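CPXV018 protein (Cowpox virus, PDB 4PDC) probably acts as an MHC class I-like decoy that binds the natural killer cell receptor NKG2D and blunts recognition of infected cells. Local coordinates at residues Ser60-Leu65 / Thr119-Arg124; Thr105-Thr108 / Lys114-Trp117. The protein carries 2 engineered substitutions. All blocks are in the same frame, centred on the assembly; numbering follows the deposited sequence.

Contact 1. Residues Ser60-Leu65 / Thr119-Arg124; sequences SEFFSL and TTSEFR
Arg124 of helix 113-126 reaches across to Phe62 near the end of helix 51-64 and binds both its backbone and its ring. This joins the two helices on the MHC class I-like platform. The hydrogen bonds come first. Arg124 NE and NH2 both donate to Phe62 O, each at 2.9 Å. The guanidinium is side-on, and the oxygen lies in its plane. NE arrives in the carbonyl plane, while NH2 approaches from above that plane. Within its own helix, Arg124 NH1 donates to Thr120 OG1 at 2.9 Å and weakly to Ser121 OG. Thr120 and Ser121 in turn bond back to Met116 O and Trp117 O.

The second kind is cation-pi. Arg124 CZ stands 3.9 Å from the Phe62 ring centroid, 14° off its normal. The two planes are 43° apart. NH2 dips toward the rim of the ring and comes within 2.9 Å of Phe62 CE2. A bend at chi3 (41°) helps bring the guanidinium over this face.

Apolar and edge contacts complete the joint. Leu65 CB rests on Arg124 CG at 3.8 Å. Ser121 O lies at the ring edge, 3.4 Å from Phe62 CE1. Phe62 also stacks on Phe8 of the sheet.

All three guanidinium nitrogens thus have an acceptor in this largely buried contact. The positive charge is probably stabilised by Phe62 O, which takes two of its N-H groups, and by the face of the ring.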
loop_
_atom_site.group_PDB
_atom_site.type_symbol
_atom_site.label_atom_id
_atom_site.label_comp_id
_atom_site.label_asym_id
_atom_site.label_seq_id
_atom_site.Cartn_x
_atom_site.Cartn_y
_atom_site.Cartn_z
ATOM N N SER E 60 -12.764 5.054 -7.918
ATOM C CA SER E 60 -14.095 4.930 -7.321
ATOM C C SER E 60 -14.027 5.106 -5.806
ATOM O O SER E 60 -14.829 5.838 -5.219
ATOM C CB SER E 60 -14.721 3.576 -7.665
ATOM O OG SER E 60 -14.901 3.440 -9.061
ATOM N N GLU E 61 -13.055 4.447 -5.183
ATOM C CA GLU E 61 -12.869 4.541 -3.740
ATOM C C GLU E 61 -12.473 5.956 -3.307
ATOM O O GLU E 61 -12.884 6.418 -2.246
ATOM C CB GLU E 61 -11.814 3.536 -3.274
ATOM C CG GLU E 61 -12.220 2.077 -3.448
ATOM C CD GLU E 61 -13.297 1.634 -2.473
ATOM O OE1 GLU E 61 -13.646 2.416 -1.562
ATOM O OE2 GLU E 61 -13.796 0.496 -2.617
ATOM N N PHE E 62 -11.677 6.639 -4.127
ATOM C CA PHE E 62 -11.275 8.016 -3.834
ATOM C C PHE E 62 -12.492 8.893 -3.563
ATOM O O PHE E 62 -12.504 9.686 -2.620
ATOM C CB PHE E 62 -10.458 8.606 -4.991
ATOM C CG PHE E 62 -10.087 10.055 -4.798
ATOM C CD1 PHE E 62 -8.897 10.403 -4.184
ATOM C CD2 PHE E 62 -10.928 11.068 -5.238
ATOM C CE1 PHE E 62 -8.556 11.740 -4.006
ATOM C CE2 PHE E 62 -10.590 12.400 -5.068
ATOM C CZ PHE E 62 -9.406 12.734 -4.448
ATOM N N PHE E 63 -13.521 8.742 -4.392
ATOM C CA PHE E 63 -14.724 9.551 -4.252
ATOM C C PHE E 63 -15.667 9.015 -3.177
ATOM O O PHE E 63 -16.255 9.786 -2.424
ATOM C CB PHE E 63 -15.458 9.638 -5.588
ATOM C CG PHE E 63 -14.730 10.452 -6.620
ATOM C CD1 PHE E 63 -14.673 11.832 -6.515
ATOM C CD2 PHE E 63 -14.101 9.839 -7.690
ATOM C CE1 PHE E 63 -14.005 12.587 -7.461
ATOM C CE2 PHE E 63 -13.433 10.587 -8.639
ATOM C CZ PHE E 63 -13.382 11.963 -8.523
ATOM N N SER E 64 -15.805 7.696 -3.097
ATOM C CA SER E 64 -16.773 7.100 -2.182
ATOM C C SER E 64 -16.296 7.188 -0.733
ATOM O O SER E 64 -17.095 7.067 0.191
ATOM C CB SER E 64 -17.052 5.644 -2.564
ATOM O OG SER E 64 -15.910 4.833 -2.377
ATOM N N LEU E 65 -14.998 7.406 -0.541
ATOM C CA LEU E 65 -14.429 7.591 0.792
ATOM C C LEU E 65 -14.511 9.048 1.255
ATOM O O LEU E 65 -14.297 9.344 2.432
ATOM C CB LEU E 65 -12.968 7.135 0.820
ATOM C CG LEU E 65 -12.705 5.632 0.730
ATOM C CD1 LEU E 65 -11.226 5.375 0.470
ATOM C CD2 LEU E 65 -13.152 4.933 2.000
ATOM N N THR E 119 -7.498 17.825 3.683
ATOM C CA THR E 119 -6.847 16.953 4.646
ATOM C C THR E 119 -7.006 15.464 4.344
ATOM O O THR E 119 -6.405 14.644 5.036
ATOM C CB THR E 119 -7.372 17.203 6.072
ATOM O OG1 THR E 119 -8.770 16.895 6.142
ATOM C CG2 THR E 119 -7.153 18.652 6.470
ATOM N N THR E 120 -7.793 15.107 3.327
ATOM C CA THR E 120 -8.064 13.686 3.056
ATOM C C THR E 120 -7.785 13.209 1.633
ATOM O O THR E 120 -7.790 12.005 1.382
ATOM C CB THR E 120 -9.540 13.322 3.347
ATOM O OG1 THR E 120 -10.395 13.942 2.377
ATOM C CG2 THR E 120 -9.936 13.744 4.749
ATOM N N SER E 121 -7.567 14.127 0.699
ATOM C CA SER E 121 -7.389 13.732 -0.697
ATOM C C SER E 121 -6.166 12.832 -0.905
ATOM O O SER E 121 -6.275 11.757 -1.501
ATOM C CB SER E 121 -7.281 14.973 -1.586
ATOM O OG SER E 121 -8.567 15.515 -1.836
ATOM N N GLU E 122 -5.004 13.267 -0.423
ATOM C CA GLU E 122 -3.787 12.468 -0.558
ATOM C C GLU E 122 -3.978 11.111 0.113
ATOM O O GLU E 122 -3.646 10.070 -0.449
ATOM C CB GLU E 122 -2.582 13.198 0.049
ATOM C CG GLU E 122 -1.258 12.471 -0.156
ATOM C CD GLU E 122 -0.069 13.226 0.415
ATOM O OE1 GLU E 122 -0.264 14.330 0.964
ATOM O OE2 GLU E 122 1.065 12.709 0.315
ATOM N N PHE E 123 -4.532 11.146 1.319
ATOM C CA PHE E 123 -4.873 9.950 2.077
ATOM C C PHE E 123 -5.734 8.989 1.255
ATOM O O PHE E 123 -5.420 7.804 1.142
ATOM C CB PHE E 123 -5.594 10.370 3.365
ATOM C CG PHE E 123 -6.165 9.235 4.166
ATOM C CD1 PHE E 123 -5.414 8.620 5.154
ATOM C CD2 PHE E 123 -7.470 8.815 3.965
ATOM C CE1 PHE E 123 -5.943 7.591 5.906
ATOM C CE2 PHE E 123 -8.005 7.784 4.711
ATOM C CZ PHE E 123 -7.242 7.173 5.686
ATOM N N ARG E 124 -6.803 9.509 0.660
ATOM C CA ARG E 124 -7.756 8.674 -0.061
ATOM C C ARG E 124 -7.159 8.121 -1.359
ATOM O O ARG E 124 -7.575 7.069 -1.840
ATOM C CB ARG E 124 -9.038 9.469 -0.338
ATOM C CG ARG E 124 -9.980 9.540 0.863
ATOM C CD ARG E 124 -10.820 10.807 0.866
ATOM N NE ARG E 124 -11.280 11.117 -0.476
ATOM C CZ ARG E 124 -11.137 12.288 -1.085
ATOM N NH1 ARG E 124 -10.574 13.330 -0.483
ATOM N NH2 ARG E 124 -11.597 12.421 -2.314
#

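Contact 2. Residues Thr105-Thr108 / Lys114-Trp117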
loop_
_atom_site.group_PDB
_atom_site.type_symbol
_atom_site.label_atom_id
_atom_site.label_comp_id
_atom_site.label_asym_id
_atom_site.label_seq_id
_atom_site.Cartn_x
_atom_site.Cartn_y
_atom_site.Cartn_z
ATOM N N THR E 105 -3.791 25.764 0.338
ATOM C CA THR E 105 -2.973 24.797 1.061
ATOM C C THR E 105 -3.221 24.838 2.563
ATOM O O THR E 105 -2.785 23.948 3.292
ATOM C CB THR E 105 -1.469 25.043 0.814
ATOM O OG1 THR E 105 -1.076 26.273 1.436
ATOM C CG2 THR E 105 -1.166 25.110 -0.675
ATOM N N VAL E 106 -3.919 25.872 3.023
ATOM C CA VAL E 106 -4.099 26.099 4.452
ATOM C C VAL E 106 -5.444 25.574 4.949
ATOM O O VAL E 106 -6.500 25.930 4.428
ATOM C CB VAL E 106 -3.988 27.598 4.793
ATOM C CG1 VAL E 106 -4.168 27.826 6.289
ATOM C CG2 VAL E 106 -2.642 28.145 4.336
ATOM N N LYS E 107 -5.384 24.729 5.973
ATOM C CA LYS E 107 -6.573 24.203 6.631
ATOM C C LYS E 107 -7.073 25.195 7.670
ATOM O O LYS E 107 -6.278 25.756 8.424
ATOM C CB LYS E 107 -6.259 22.859 7.296
ATOM C CG LYS E 107 -7.414 22.245 8.075
ATOM C CD LYS E 107 -6.930 21.132 8.988
ATOM C CE LYS E 107 -8.086 20.482 9.737
ATOM N NZ LYS E 107 -8.808 21.449 10.613
ATOM N N THR E 108 -8.387 25.408 7.703
ATOM C CA THR E 108 -9.012 26.229 8.738
ATOM C C THR E 108 -9.737 25.320 9.726
ATOM O O THR E 108 -9.764 24.103 9.552
ATOM C CB THR E 108 -9.999 27.257 8.145
ATOM O OG1 THR E 108 -11.050 26.580 7.446
ATOM C CG2 THR E 108 -9.280 28.202 7.189
ATOM N N LYS E 114 -14.263 21.996 1.860
ATOM C CA LYS E 114 -12.964 22.527 1.465
ATOM C C LYS E 114 -11.845 21.991 2.361
ATOM O O LYS E 114 -10.802 21.545 1.875
ATOM C CB LYS E 114 -12.992 24.054 1.507
ATOM C CG LYS E 114 -11.745 24.722 0.970
ATOM C CD LYS E 114 -11.869 26.238 1.034
ATOM C CE LYS E 114 -10.654 26.924 0.436
ATOM N NZ LYS E 114 -10.732 28.404 0.558
ATOM N N ASN E 115 -12.065 22.024 3.670
ATOM C CA ASN E 115 -11.067 21.528 4.613
ATOM C C ASN E 115 -10.901 20.014 4.563
ATOM O O ASN E 115 -9.779 19.509 4.590
ATOM C CB ASN E 115 -11.427 21.961 6.035
ATOM C CG ASN E 115 -11.055 23.407 6.314
ATOM O OD1 ASN E 115 -10.050 23.911 5.807
ATOM N ND2 ASN E 115 -11.862 24.080 7.125
ATOM N N MET E 116 -12.011 19.289 4.499
ATOM C CA MET E 116 -11.952 17.834 4.452
ATOM C C MET E 116 -11.244 17.367 3.182
ATOM O O MET E 116 -10.461 16.415 3.202
ATOM C CB MET E 116 -13.358 17.241 4.519
ATOM C CG MET E 116 -13.369 15.729 4.646
ATOM S SD MET E 116 -15.030 15.029 4.586
ATOM C CE MET E 116 -15.800 15.859 5.979
ATOM N N TRP E 117 -11.535 18.042 2.077
ATOM C CA TRP E 117 -10.910 17.733 0.799
ATOM C C TRP E 117 -9.395 17.894 0.896
ATOM O O TRP E 117 -8.636 17.070 0.388
ATOM C CB TRP E 117 -11.482 18.645 -0.288
ATOM C CG TRP E 117 -10.963 18.380 -1.671
ATOM C CD1 TRP E 117 -9.961 19.048 -2.310
ATOM C CD2 TRP E 117 -11.430 17.383 -2.589
ATOM N NE1 TRP E 117 -9.775 18.533 -3.571
ATOM C CE2 TRP E 117 -10.662 17.508 -3.766
ATOM C CE3 TRP E 117 -12.422 16.400 -2.531
ATOM C CZ2 TRP E 117 -10.859 16.690 -4.876
ATOM C CZ3 TRP E 117 -12.615 15.588 -3.635
ATOM C CH2 TRP E 117 -11.837 15.738 -4.790
HETATM O O HOH W 1 -8.934 25.139 3.447
#
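Asn115, in the first turn of helix 113-126, holds its amide against Thr108 of the loop that leads in from the sheet. In an MHC class I-like platform such a loop carries the chain from the edge of the sheet up to the helical layer. Here it runs from strand 102-104.

The Asn115 and Thr108 side chains cross at about a right angle, and both ends of the amide are used. Asn115 ND2 donates to Thr108 OG1 at 2.6 Å, an almost straight bond of 166°. The hydroxyl oxygen lies in the amide plane. In the other direction, Thr108 N donates to Asn115 OD1 at 2.9 Å. This bond is also straight at its hydrogen, but the donor stands 42° above the amide plane. CG of Asn115 is anti to its carbonyl carbon (chi1 -79°), which turns the amide toward the loop. ND2 has a further acceptor in Glu110 O, so the amide is held from several directions and its rotation is fixed. Thr112 OG1 accepts from Asn115 N and adds a tie at the start of the helix.

Lys107 also crosses Asn115 at about a right angle. Its CG passes 3.9 Å from Asn115 OD1. The Lys107 chain then curls at its end, and NZ donates to Thr108 O at 3.0 Å. Its aliphatic part packs on Leu118 and Thr119, and the residue also meets an acidic side chain of the partner protein.

A water links the loop to the same amide oxygen: it donates to Val106 O at 2.7 Å and to Asn115 OD1 at 2.9 Å.

Helix 113-126 serves both contacts, and their centres are 14 Å apart. Both segments of contact 2 fall between those of contact 1 in sequence. Contact 2 fixes the start of the helix to the loop after strand 102-104. Contact 1 joins a later part of the same helix to helix 51-64, which precedes strand 75-87. The helix is held at its start and further along. The two contacts also touch directly. Trp117 CH2 packs 3.6 Å from Phe62 CE2, and Thr119 CG2 lies 3.5 Å from Lys107 CD. Residues in both segment pairs reach the partner protein, consistent with a helix that presents a binding surface.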